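PDB 4AUR: LEOA from Escherichia coli, which probably binds and hydrolyses GTP as a bacterial dynamin of enterotoxigenic strains, with a GTPase head carried on a long helical domain. Local coordinates for residues L296-F299 against V300-N303; D304-M307 against H308-S311; S393-I396 against T397-S401; T432-T435 against T436-A440. One frame throughout, in Å; residues are numbered along the deposited sequence.

Contact 1 of 4, residues L296-F299 against V300-N303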
ATOM      1  N   LEU A 296      -5.576   0.384   1.994  1.00 22.20           N
ATOM      2  CA  LEU A 296      -6.761  -0.344   2.485  1.00 20.72           C
ATOM      3  C   LEU A 296      -6.393  -1.479   3.427  1.00 21.41           C
ATOM      4  O   LEU A 296      -7.078  -1.671   4.416  1.00 24.11           O
ATOM      5  CB  LEU A 296      -7.618  -0.898   1.353  1.00 19.42           C
ATOM      6  CG  LEU A 296      -8.834  -1.694   1.774  1.00 18.75           C
ATOM      7  CD1 LEU A 296      -9.723  -0.830   2.636  1.00 19.80           C
ATOM      8  CD2 LEU A 296      -9.630  -2.198   0.609  1.00 18.33           C
ATOM      9  N   ASN A 297      -5.328  -2.213   3.140  1.00 20.75           N
ATOM     10  CA  ASN A 297      -4.917  -3.314   3.999  1.00 21.87           C
ATOM     11  C   ASN A 297      -4.556  -2.801   5.381  1.00 21.74           C
ATOM     12  O   ASN A 297      -4.904  -3.412   6.366  1.00 21.38           O
ATOM     13  CB  ASN A 297      -3.698  -4.107   3.420  1.00 21.68           C
ATOM     14  CG  ASN A 297      -3.985  -4.836   2.094  1.00 22.02           C
ATOM     15  OD1 ASN A 297      -3.059  -5.107   1.339  1.00 24.55           O
ATOM     16  ND2 ASN A 297      -5.241  -5.155   1.805  1.00 21.84           N
ATOM     17  N   THR A 298      -3.824  -1.691   5.430  1.00 23.48           N
ATOM     18  CA  THR A 298      -3.420  -1.081   6.676  1.00 23.70           C
ATOM     19  C   THR A 298      -4.644  -0.770   7.505  1.00 24.32           C
ATOM     20  O   THR A 298      -4.634  -0.931   8.715  1.00 28.09           O
ATOM     21  CB  THR A 298      -2.675   0.250   6.468  1.00 24.14           C
ATOM     22  OG1 THR A 298      -1.508   0.055   5.678  1.00 24.50           O
ATOM     23  CG2 THR A 298      -2.238   0.836   7.799  1.00 25.62           C
ATOM     24  N   PHE A 299      -5.705  -0.318   6.859  1.00 24.81           N
ATOM     25  CA  PHE A 299      -6.881   0.087   7.595  1.00 25.05           C
ATOM     26  C   PHE A 299      -7.610  -1.123   8.090  1.00 25.04           C
ATOM     27  O   PHE A 299      -8.042  -1.146   9.202  1.00 27.05           O
ATOM     28  CB  PHE A 299      -7.863   0.933   6.775  1.00 25.02           C
ATOM     29  CG  PHE A 299      -9.214   0.993   7.413  1.00 25.45           C
ATOM     30  CD1 PHE A 299      -9.376   1.644   8.626  1.00 27.22           C
ATOM     31  CD2 PHE A 299     -10.273   0.308   6.896  1.00 25.05           C
ATOM     32  CE1 PHE A 299     -10.591   1.659   9.278  1.00 26.06           C
ATOM     33  CE2 PHE A 299     -11.483   0.301   7.546  1.00 26.45           C
ATOM     34  CZ  PHE A 299     -11.648   0.981   8.736  1.00 26.10           C
ATOM     35  N   VAL A 300      -7.769  -2.116   7.237  1.00 26.23           N
ATOM     36  CA  VAL A 300      -8.561  -3.282   7.571  1.00 26.02           C
ATOM     37  C   VAL A 300      -7.832  -4.133   8.569  1.00 28.10           C
ATOM     38  O   VAL A 300      -8.464  -4.747   9.400  1.00 33.01           O
ATOM     39  CB  VAL A 300      -8.851  -4.144   6.348  1.00 25.22           C
ATOM     40  CG1 VAL A 300      -9.619  -5.404   6.739  1.00 25.59           C
ATOM     41  CG2 VAL A 300      -9.604  -3.343   5.301  1.00 24.49           C
ATOM     42  N   GLU A 301      -6.511  -4.187   8.486  1.00 29.88           N
ATOM     43  CA  GLU A 301      -5.745  -4.943   9.461  1.00 32.65           C
ATOM     44  C   GLU A 301      -5.898  -4.272  10.835  1.00 31.54           C
ATOM     45  O   GLU A 301      -6.413  -4.874  11.760  1.00 30.12           O
ATOM     46  CB  GLU A 301      -4.286  -5.074   9.014  1.00 36.27           C
ATOM     47  CG  GLU A 301      -3.229  -5.131  10.115  1.00 40.88           C
ATOM     48  CD  GLU A 301      -2.043  -4.205   9.804  1.00 45.90           C
ATOM     49  OE1 GLU A 301      -2.168  -2.951   9.996  1.00 44.12           O
ATOM     50  OE2 GLU A 301      -1.001  -4.737   9.343  1.00 45.04           O
ATOM     51  N   LYS A 302      -5.487  -3.016  10.942  1.00 30.76           N
ATOM     52  CA  LYS A 302      -5.666  -2.247  12.165  1.00 29.65           C
ATOM     53  C   LYS A 302      -7.058  -2.357  12.765  1.00 29.79           C
ATOM     54  O   LYS A 302      -7.193  -2.477  13.952  1.00 28.39           O
ATOM     55  CB  LYS A 302      -5.377  -0.779  11.891  1.00 31.74           C
ATOM     56  CG  LYS A 302      -5.945   0.172  12.929  1.00 35.06           C
ATOM     57  CD  LYS A 302      -5.206   1.502  12.983  1.00 37.00           C
ATOM     58  CE  LYS A 302      -5.956   2.537  13.841  1.00 38.97           C
ATOM     59  NZ  LYS A 302      -6.435   2.079  15.190  1.00 36.73           N
ATOM     60  N   ASN A 303      -8.095  -2.266  11.946  1.00 32.21           N
ATOM     61  CA  ASN A 303      -9.462  -2.315  12.444  1.00 32.53           C
ATOM     62  C   ASN A 303      -9.813  -3.664  12.961  1.00 33.60           C
ATOM     63  O   ASN A 303     -10.564  -3.763  13.892  1.00 36.02           O
ATOM     64  CB  ASN A 303     -10.486  -1.936  11.370  1.00 32.14           C
ATOM     65  CG  ASN A 303     -11.894  -1.726  11.941  1.00 31.48           C
ATOM     66  OD1 ASN A 303     -12.825  -2.458  11.623  1.00 29.47           O
ATOM     67  ND2 ASN A 303     -12.046  -0.710  12.791  1.00 33.28           N
TER
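Val300 lays its CG2 methyl against CD1 of Leu296, one helical turn earlier, at 3.7 Å, the two side chains crossing at a slant. That methyl stands beside its own backbone N, with CG1 taking the position anti to N (chi1 177°), and the choice of branch is what brings CG2 back over the preceding turn. Leu296 meets it with CG and CD1. The same methyl also closes on Phe299, whose CD2 is 4.0 Å from Val300 CG2.

Phe299 and Asn303 run side by side in the same direction. CB of Asn303 sits over one face of the phenyl ring, displaced toward the rim, and approaches CZ to 4.1 Å; the ring and the amide are inclined by only 20°, so the two flat groups are nearly parallel. Beneath the side chains, four consecutive i to i+4 bonds bind the turns. Glu301 N to Asn297 O, at 2.8 Å, is fairly straight, whereas Lys302 N to Thr298 O is longer, 3.2 Å.

Three polar ends have partners beyond the two segments: Thr298 OG1 bonds to the carbonyl of Asp294, Asn303 OD1 to Ser546, and Lys302 NZ forms a salt bridge with Asp306 and bonds to Ser402 and the Gln399 carbonyl. Ile549 of helix 547-567 touches both Phe299 and Val300, while Phe406 and Ile437 press on Phe299 from two further helices. A regular alpha-helix whose apolar stripe is buried among neighbouring helices fits the long helical bundle of a dynamin-like protein.

Contact 2 of 4, residues D304-M307 against H308-S311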
ATOM      1  N   ASP A 304      -9.282  -4.702  12.337  1.00 38.72           N
ATOM      2  CA  ASP A 304      -9.552  -6.066  12.738  1.00 42.22           C
ATOM      3  C   ASP A 304      -8.823  -6.343  14.053  1.00 41.68           C
ATOM      4  O   ASP A 304      -9.331  -7.044  14.909  1.00 42.66           O
ATOM      5  CB  ASP A 304      -9.090  -7.019  11.630  1.00 49.44           C
ATOM      6  CG  ASP A 304      -9.703  -8.420  11.739  1.00 58.03           C
ATOM      7  OD1 ASP A 304     -10.576  -8.639  12.607  1.00 62.64           O
ATOM      8  OD2 ASP A 304      -9.312  -9.309  10.940  1.00 61.94           O
ATOM      9  N   GLU A 305      -7.648  -5.752  14.223  1.00 39.88           N
ATOM     10  CA  GLU A 305      -6.832  -5.989  15.396  1.00 39.40           C
ATOM     11  C   GLU A 305      -7.377  -5.227  16.603  1.00 39.15           C
ATOM     12  O   GLU A 305      -7.385  -5.754  17.719  1.00 39.95           O
ATOM     13  CB  GLU A 305      -5.377  -5.623  15.100  1.00 42.64           C
ATOM     14  CG  GLU A 305      -4.733  -6.573  14.088  1.00 48.28           C
ATOM     15  CD  GLU A 305      -3.423  -6.063  13.468  1.00 55.58           C
ATOM     16  OE1 GLU A 305      -3.069  -4.870  13.673  1.00 54.39           O
ATOM     17  OE2 GLU A 305      -2.745  -6.865  12.757  1.00 57.19           O
ATOM     18  N   ASP A 306      -7.828  -3.994  16.380  1.00 35.51           N
ATOM     19  CA  ASP A 306      -8.573  -3.233  17.383  1.00 32.92           C
ATOM     20  C   ASP A 306      -9.743  -4.034  17.934  1.00 33.99           C
ATOM     21  O   ASP A 306      -9.972  -4.036  19.130  1.00 33.46           O
ATOM     22  CB  ASP A 306      -9.161  -1.951  16.801  1.00 31.75           C
ATOM     23  CG  ASP A 306      -8.158  -0.808  16.687  1.00 32.45           C
ATOM     24  OD1 ASP A 306      -6.978  -0.947  17.073  1.00 34.34           O
ATOM     25  OD2 ASP A 306      -8.574   0.270  16.204  1.00 32.76           O
HETATM   26  N   MSE A 307     -10.517  -4.694  17.077  1.00 35.33           N
HETATM   27  CA  MSE A 307     -11.724  -5.389  17.569  1.00 35.59           C
HETATM   28  C   MSE A 307     -11.324  -6.398  18.612  1.00 34.98           C
HETATM   29  O   MSE A 307     -11.967  -6.498  19.644  1.00 34.94           O
HETATM   30  CB  MSE A 307     -12.545  -6.106  16.494  1.00 35.34           C
HETATM   31  CG  MSE A 307     -13.000  -5.208  15.350  1.00 35.24           C
HETATM   32 SE   MSE A 307     -14.330  -3.892  15.956  0.84 36.33          SE
HETATM   33  CE  MSE A 307     -13.373  -2.271  15.373  1.00 37.42           C
ATOM     34  N   HIS A 308     -10.257  -7.153  18.351  1.00 36.74           N
ATOM     35  CA  HIS A 308      -9.777  -8.142  19.300  1.00 38.14           C
ATOM     36  C   HIS A 308      -9.199  -7.448  20.520  1.00 32.59           C
ATOM     37  O   HIS A 308      -9.506  -7.814  21.639  1.00 31.75           O
ATOM     38  CB  HIS A 308      -8.791  -9.123  18.635  1.00 45.32           C
ATOM     39  CG  HIS A 308      -9.446  -9.992  17.594  1.00 55.07           C
ATOM     40  ND1 HIS A 308     -10.398 -10.944  17.910  1.00 58.22           N
ATOM     41  CD2 HIS A 308      -9.334 -10.011  16.243  1.00 57.64           C
ATOM     42  CE1 HIS A 308     -10.825 -11.523  16.801  1.00 59.23           C
ATOM     43  NE2 HIS A 308     -10.199 -10.973  15.776  1.00 58.56           N
ATOM     44  N   ARG A 309      -8.416  -6.407  20.295  1.00 29.94           N
ATOM     45  CA  ARG A 309      -7.977  -5.526  21.357  1.00 28.42           C
ATOM     46  C   ARG A 309      -9.124  -5.016  22.236  1.00 28.33           C
ATOM     47  O   ARG A 309      -8.967  -4.904  23.435  1.00 30.89           O
ATOM     48  CB  ARG A 309      -7.218  -4.356  20.764  1.00 29.25           C
ATOM     49  CG  ARG A 309      -6.817  -3.284  21.752  1.00 32.22           C
ATOM     50  CD  ARG A 309      -5.863  -2.306  21.100  1.00 34.11           C
ATOM     51  NE  ARG A 309      -5.426  -1.269  22.033  1.00 37.59           N
ATOM     52  CZ  ARG A 309      -4.291  -0.567  21.916  1.00 40.28           C
ATOM     53  NH1 ARG A 309      -3.451  -0.783  20.897  1.00 39.27           N
ATOM     54  NH2 ARG A 309      -3.991   0.369  22.823  1.00 40.02           N
ATOM     55  N   PHE A 310     -10.276  -4.707  21.666  1.00 27.82           N
ATOM     56  CA  PHE A 310     -11.381  -4.197  22.475  1.00 26.71           C
ATOM     57  C   PHE A 310     -11.992  -5.288  23.335  1.00 26.53           C
ATOM     58  O   PHE A 310     -12.488  -5.016  24.405  1.00 25.72           O
ATOM     59  CB  PHE A 310     -12.487  -3.573  21.612  1.00 25.54           C
ATOM     60  CG  PHE A 310     -12.050  -2.389  20.784  1.00 25.28           C
ATOM     61  CD1 PHE A 310     -10.956  -1.611  21.138  1.00 25.10           C
ATOM     62  CD2 PHE A 310     -12.759  -2.041  19.645  1.00 24.68           C
ATOM     63  CE1 PHE A 310     -10.589  -0.529  20.365  1.00 24.43           C
ATOM     64  CE2 PHE A 310     -12.388  -0.954  18.880  1.00 23.55           C
ATOM     65  CZ  PHE A 310     -11.317  -0.194  19.250  1.00 23.81           C
ATOM     66  N   SER A 311     -11.977  -6.525  22.865  1.00 28.02           N
ATOM     67  CA  SER A 311     -12.584  -7.618  23.620  1.00 28.68           C
ATOM     68  C   SER A 311     -11.644  -8.061  24.722  1.00 28.54           C
ATOM     69  O   SER A 311     -12.091  -8.462  25.786  1.00 28.81           O
ATOM     70  CB  SER A 311     -12.955  -8.771  22.698  1.00 30.61           C
ATOM     71  OG  SER A 311     -13.736  -8.269  21.607  1.00 33.22           O
TER
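Asp306 meets Phe310 through a CH-pi contact: CB of Asp306 lies over the phenyl face, 4.1 Å from the ring centroid and 28° off the normal. The closest carbon of the ring is CZ, 3.7 Å from Asp306 CB. Phe310 holds CG beside its backbone N (chi1 -61°), which swings the ring back over the preceding turn, and the carbonyl oxygen of Asp306 comes over one ring face as well. Met307, modelled as selenomethionine, adds its terminal methyl CE, which meets Phe310 CE2 at 3.9 Å; the chain, bent at chi2, brings CE to that ring atom.

Hydrogen bonding is dominated by the backbone. Arg309 N reaches Glu305 O at 2.9 Å in a nearly linear bond. The carbonyl of Met307 takes two donors from one residue, Ser311 N and Ser311 OG, each at 3.2 Å and from opposite faces of its plane, so the serine hydroxyl is folded back onto the helix.

The polar and ionisable side chains find partners along the helix and on helix 368-408. Asp304 and His308 lie side by side, OD1 and NE2 being 4.0 Å apart with the carboxylate and imidazole planes inclined by 42°. The Asp306 carboxylate is fixed by Lys302, and Arg309 NE forms a salt bridge with Asp395.

The segment is the middle of helix 275-343, flanked by two helices: Phe310 touches Ile396 of helix 368-408 and Val539 of helix 530-544, and Met307 packs on Leu542 of the latter.

Contact 3 of 4, residues S393-I396 against T397-S401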
ATOM      1  N   SER A 393     -13.169   2.915  28.098  1.00 27.60           N
ATOM      2  CA  SER A 393     -13.733   3.836  27.130  1.00 26.66           C
ATOM      3  C   SER A 393     -12.624   4.632  26.477  1.00 29.10           C
ATOM      4  O   SER A 393     -12.659   4.859  25.288  1.00 29.72           O
ATOM      5  CB  SER A 393     -14.706   4.791  27.816  1.00 26.89           C
ATOM      6  OG  SER A 393     -14.957   5.956  27.051  1.00 26.52           O
ATOM      7  N   ASP A 394     -11.628   5.043  27.245  1.00 31.26           N
ATOM      8  CA  ASP A 394     -10.541   5.835  26.689  1.00 35.05           C
ATOM      9  C   ASP A 394      -9.644   5.072  25.697  1.00 33.83           C
ATOM     10  O   ASP A 394      -9.028   5.679  24.814  1.00 31.06           O
ATOM     11  CB  ASP A 394      -9.704   6.480  27.809  1.00 39.46           C
ATOM     12  CG  ASP A 394     -10.460   7.609  28.535  1.00 47.37           C
ATOM     13  OD1 ASP A 394     -11.605   7.952  28.123  1.00 49.16           O
ATOM     14  OD2 ASP A 394      -9.908   8.154  29.523  1.00 55.73           O
ATOM     15  N   ASP A 395      -9.555   3.756  25.819  1.00 33.53           N
ATOM     16  CA  ASP A 395      -8.728   3.032  24.870  1.00 34.75           C
ATOM     17  C   ASP A 395      -9.497   2.763  23.606  1.00 31.64           C
ATOM     18  O   ASP A 395      -9.004   2.958  22.516  1.00 30.56           O
ATOM     19  CB  ASP A 395      -8.218   1.716  25.406  1.00 37.18           C
ATOM     20  CG  ASP A 395      -7.139   1.149  24.530  1.00 39.21           C
ATOM     21  OD1 ASP A 395      -6.273   1.945  24.118  1.00 41.50           O
ATOM     22  OD2 ASP A 395      -7.157  -0.064  24.232  1.00 44.06           O
ATOM     23  N   ILE A 396     -10.718   2.307  23.754  1.00 30.08           N
ATOM     24  CA  ILE A 396     -11.570   2.146  22.607  1.00 28.37           C
ATOM     25  C   ILE A 396     -11.603   3.459  21.848  1.00 28.43           C
ATOM     26  O   ILE A 396     -11.393   3.497  20.652  1.00 28.76           O
ATOM     27  CB  ILE A 396     -12.980   1.735  23.019  1.00 26.57           C
ATOM     28  CG1 ILE A 396     -12.950   0.307  23.535  1.00 26.08           C
ATOM     29  CG2 ILE A 396     -13.909   1.845  21.824  1.00 27.45           C
ATOM     30  CD1 ILE A 396     -14.214  -0.125  24.220  1.00 27.83           C
ATOM     31  N   THR A 397     -11.834   4.536  22.575  1.00 30.17           N
ATOM     32  CA  THR A 397     -11.992   5.856  22.001  1.00 30.59           C
ATOM     33  C   THR A 397     -10.684   6.330  21.396  1.00 31.46           C
ATOM     34  O   THR A 397     -10.682   6.990  20.383  1.00 34.09           O
ATOM     35  CB  THR A 397     -12.566   6.813  23.074  1.00 31.58           C
ATOM     36  OG1 THR A 397     -13.978   6.605  23.141  1.00 30.67           O
ATOM     37  CG2 THR A 397     -12.280   8.270  22.797  1.00 32.68           C
ATOM     38  N   ARG A 398      -9.560   5.977  21.976  1.00 33.70           N
ATOM     39  CA  ARG A 398      -8.305   6.393  21.371  1.00 38.35           C
ATOM     40  C   ARG A 398      -8.050   5.710  20.007  1.00 36.39           C
ATOM     41  O   ARG A 398      -7.597   6.350  19.056  1.00 39.17           O
ATOM     42  CB  ARG A 398      -7.127   6.165  22.332  1.00 43.79           C
ATOM     43  CG  ARG A 398      -5.777   6.315  21.650  1.00 50.30           C
ATOM     44  CD  ARG A 398      -4.612   6.610  22.581  1.00 58.67           C
ATOM     45  NE  ARG A 398      -3.504   7.169  21.797  1.00 63.93           N
ATOM     46  CZ  ARG A 398      -2.365   7.630  22.301  1.00 68.19           C
ATOM     47  NH1 ARG A 398      -2.145   7.600  23.612  1.00 66.03           N
ATOM     48  NH2 ARG A 398      -1.440   8.122  21.482  1.00 71.46           N
ATOM     49  N   GLN A 399      -8.322   4.414  19.933  1.00 33.35           N
ATOM     50  CA  GLN A 399      -8.055   3.616  18.745  1.00 31.67           C
ATOM     51  C   GLN A 399      -9.011   3.918  17.580  1.00 30.89           C
ATOM     52  O   GLN A 399      -8.604   3.969  16.423  1.00 28.49           O
ATOM     53  CB  GLN A 399      -8.170   2.139  19.101  1.00 30.72           C
ATOM     54  CG  GLN A 399      -7.117   1.656  20.058  1.00 30.59           C
ATOM     55  CD  GLN A 399      -5.746   2.193  19.736  1.00 31.54           C
ATOM     56  OE1 GLN A 399      -5.268   2.098  18.614  1.00 30.99           O
ATOM     57  NE2 GLN A 399      -5.097   2.753  20.739  1.00 33.15           N
ATOM     58  N   LEU A 400     -10.286   4.096  17.897  1.00 30.43           N
ATOM     59  CA  LEU A 400     -11.271   4.544  16.914  1.00 29.71           C
ATOM     60  C   LEU A 400     -10.835   5.850  16.282  1.00 31.25           C
ATOM     61  O   LEU A 400     -11.024   6.076  15.088  1.00 34.29           O
ATOM     62  CB  LEU A 400     -12.607   4.779  17.590  1.00 27.19           C
ATOM     63  CG  LEU A 400     -13.308   3.536  18.057  1.00 26.84           C
ATOM     64  CD1 LEU A 400     -14.676   3.906  18.591  1.00 26.90           C
ATOM     65  CD2 LEU A 400     -13.413   2.539  16.922  1.00 26.90           C
ATOM     66  N   SER A 401     -10.270   6.723  17.099  1.00 31.45           N
ATOM     67  CA  SER A 401      -9.867   8.010  16.619  1.00 32.44           C
ATOM     68  C   SER A 401      -8.646   7.920  15.745  1.00 31.70           C
ATOM     69  O   SER A 401      -8.446   8.780  14.911  1.00 35.61           O
ATOM     70  CB  SER A 401      -9.640   8.961  17.786  1.00 33.32           C
ATOM     71  OG  SER A 401     -10.894   9.238  18.385  1.00 35.34           O
TER
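Four successive i to i+4 bonds run from Thr397 N to Ser393 O through to Leu400 N to Ile396 O, the last at 3.0 Å with an N-H...O angle of 173°, the geometry of a regular alpha-helix. It forms part of helix 368-408 in the dynamin-like helical domain. The bond from Arg398 N to Asp394 O is more bent than the one from Leu400.

On the buried side, Ile396 and Leu400 point the same way and lie alongside each other, with CG2 of the isoleucine 3.9 Å from CD1 of the leucine. The isoleucine puts CG2 anti to the backbone N while CG1 lies beside it (chi1 -70°), so the branch methyl, rather than the longer arm, faces the next turn. Ile444 of helix 430-447 also touches Ile396, and Leu542 touches Leu400.

Asp395 and Gln399 cross on another side, their carboxylate and amide planes 54° apart; Asp395 OD1 lies 3.7 Å from Gln399 NE2, too far to be called a hydrogen bond. The partner of Asp395 OD2 is Arg309, which Gln399 also touches, so both residues face helix 275-343. Ser393 OG bonds to Thr448.

At the later end of the segment, Ser401 turns its hydroxyl back on its own helix, where OG donates to Thr397 O at 3.0 Å while also bonding to NH1 of Arg441.

Contact 4 of 4, residues T432-T435 against T436-A440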
ATOM      1  N   THR A 432     -17.150   6.722   4.039  1.00 23.07           N
ATOM      2  CA  THR A 432     -18.236   5.833   4.457  1.00 23.34           C
ATOM      3  C   THR A 432     -17.791   5.040   5.643  1.00 24.68           C
ATOM      4  O   THR A 432     -18.602   4.750   6.512  1.00 29.67           O
ATOM      5  CB  THR A 432     -18.790   4.882   3.376  1.00 24.61           C
ATOM      6  OG1 THR A 432     -17.815   3.890   2.994  1.00 26.30           O
ATOM      7  CG2 THR A 432     -19.262   5.657   2.161  1.00 25.21           C
ATOM      8  N   LEU A 433     -16.503   4.706   5.684  1.00 24.89           N
ATOM      9  CA  LEU A 433     -15.960   3.861   6.713  1.00 23.64           C
ATOM     10  C   LEU A 433     -15.693   4.727   7.897  1.00 23.98           C
ATOM     11  O   LEU A 433     -15.858   4.303   9.018  1.00 23.92           O
ATOM     12  CB  LEU A 433     -14.651   3.212   6.273  1.00 23.81           C
ATOM     13  CG  LEU A 433     -14.608   2.252   5.083  1.00 23.60           C
ATOM     14  CD1 LEU A 433     -13.235   2.234   4.412  1.00 22.74           C
ATOM     15  CD2 LEU A 433     -14.994   0.860   5.534  1.00 23.65           C
ATOM     16  N   LYS A 434     -15.239   5.941   7.660  1.00 25.92           N
ATOM     17  CA  LYS A 434     -15.013   6.860   8.762  1.00 27.48           C
ATOM     18  C   LYS A 434     -16.319   7.023   9.551  1.00 28.70           C
ATOM     19  O   LYS A 434     -16.316   6.943  10.755  1.00 30.20           O
ATOM     20  CB  LYS A 434     -14.528   8.192   8.231  1.00 28.98           C
ATOM     21  CG  LYS A 434     -13.955   9.115   9.280  1.00 32.82           C
ATOM     22  CD  LYS A 434     -13.010  10.158   8.693  1.00 34.64           C
ATOM     23  CE  LYS A 434     -13.750  11.390   8.185  1.00 39.23           C
ATOM     24  NZ  LYS A 434     -12.856  12.592   8.090  1.00 40.14           N
ATOM     25  N   THR A 435     -17.442   7.194   8.864  1.00 30.15           N
ATOM     26  CA  THR A 435     -18.729   7.469   9.513  1.00 31.55           C
ATOM     27  C   THR A 435     -19.151   6.414  10.528  1.00 32.49           C
ATOM     28  O   THR A 435     -19.729   6.711  11.570  1.00 33.39           O
ATOM     29  CB  THR A 435     -19.846   7.514   8.466  1.00 30.16           C
ATOM     30  OG1 THR A 435     -19.453   8.388   7.420  1.00 30.55           O
ATOM     31  CG2 THR A 435     -21.145   8.008   9.078  1.00 30.88           C
ATOM     32  N   THR A 436     -18.893   5.173  10.166  1.00 31.43           N
ATOM     33  CA  THR A 436     -19.325   4.042  10.924  1.00 30.18           C
ATOM     34  C   THR A 436     -18.520   3.996  12.211  1.00 31.87           C
ATOM     35  O   THR A 436     -19.050   3.777  13.295  1.00 35.61           O
ATOM     36  CB  THR A 436     -19.136   2.814  10.043  1.00 28.84           C
ATOM     37  OG1 THR A 436     -20.123   2.872   9.014  1.00 28.48           O
ATOM     38  CG2 THR A 436     -19.312   1.529  10.795  1.00 29.98           C
ATOM     39  N   ILE A 437     -17.231   4.215  12.070  1.00 32.29           N
ATOM     40  CA  ILE A 437     -16.332   4.434  13.190  1.00 32.94           C
ATOM     41  C   ILE A 437     -16.830   5.581  14.117  1.00 34.58           C
ATOM     42  O   ILE A 437     -17.069   5.350  15.298  1.00 35.86           O
ATOM     43  CB  ILE A 437     -14.898   4.658  12.647  1.00 30.40           C
ATOM     44  CG1 ILE A 437     -14.314   3.332  12.201  1.00 29.96           C
ATOM     45  CG2 ILE A 437     -13.984   5.238  13.690  1.00 32.90           C
ATOM     46  CD1 ILE A 437     -13.014   3.468  11.479  1.00 30.16           C
ATOM     47  N   LEU A 438     -17.033   6.782  13.584  1.00 34.87           N
ATOM     48  CA  LEU A 438     -17.399   7.940  14.412  1.00 36.83           C
ATOM     49  C   LEU A 438     -18.758   7.858  15.096  1.00 37.02           C
ATOM     50  O   LEU A 438     -18.966   8.490  16.115  1.00 43.72           O
ATOM     51  CB  LEU A 438     -17.387   9.230  13.601  1.00 38.65           C
ATOM     52  CG  LEU A 438     -16.100   9.646  12.894  1.00 40.45           C
ATOM     53  CD1 LEU A 438     -16.118  11.158  12.727  1.00 45.15           C
ATOM     54  CD2 LEU A 438     -14.851   9.225  13.643  1.00 42.40           C
ATOM     55  N   ALA A 439     -19.702   7.131  14.531  1.00 35.48           N
ATOM     56  CA  ALA A 439     -20.942   6.884  15.225  1.00 33.19           C
ATOM     57  C   ALA A 439     -20.719   5.858  16.333  1.00 32.51           C
ATOM     58  O   ALA A 439     -21.444   5.836  17.311  1.00 33.21           O
ATOM     59  CB  ALA A 439     -21.999   6.399  14.259  1.00 33.54           C
ATOM     60  N   ALA A 440     -19.724   4.999  16.193  1.00 31.28           N
ATOM     61  CA  ALA A 440     -19.425   4.066  17.267  1.00 31.14           C
ATOM     62  C   ALA A 440     -18.689   4.782  18.394  1.00 31.63           C
ATOM     63  O   ALA A 440     -18.913   4.491  19.557  1.00 32.71           O
ATOM     64  CB  ALA A 440     -18.601   2.905  16.763  1.00 30.73           C
TER
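Leu438 rests its CG 4.2 Å from CG of Lys434, a loose contact between successive turns, and the same CG lies 3.5 Å from the Lys434 carbonyl oxygen. The firmer link is in the backbone: Leu438 N reaches Lys434 O at 2.9 Å with an N-H...O angle of 166°, and Ala439 N follows to Thr435 O at 3.0 Å. Earlier bonds are weaker. Ile437 N approaches Leu433 O almost linearly but at 3.3 Å, and Thr436 OG1 gives a weak bond to Thr432 O at 3.5 Å. The Thr436 hydroxyl lies beside its own backbone N (chi1 -71°), which directs it toward the preceding turn.

Further out, several polar ends are held by other residues: Lys434 NZ bonds to Ser408, Thr435 OG1 to the Ala431 carbonyl, and Thr432 OG1 to the Ser429 amide. The apolar side faces neighbouring helices, with Leu433 touching Phe299 of helix 275-343 and Ala440 lying against Val538 and Leu542 of helix 530-544. Lys434 and Leu438 both meet Glu404 of helix 368-408. The arrangement is that of an amphipathic alpha-helix packed on the side of a dynamin-like helical bundle.

How the contacts relate
Each contact joins two successive turns of one helix in the same bundle. Contacts 1 and 2 follow each other on helix 275-343, contact 3 lies on helix 368-408, and contact 4 on helix 430-447. Contact 4 has the fewest buried residues, one of the eight that touch, while contact 2 has the most exposed, four; contact 1 has four buried, contacts 2 and 3 three each. A salt bridge, with apolar packing beside it, joins contacts 2 and 3. Contact 1 meets contact 3 through a lysine and a backbone carbonyl, and contact 4 through apolar atoms. Contact 3 packs on contact 4 through Leu400, whereas contacts 2 and 4 do not touch.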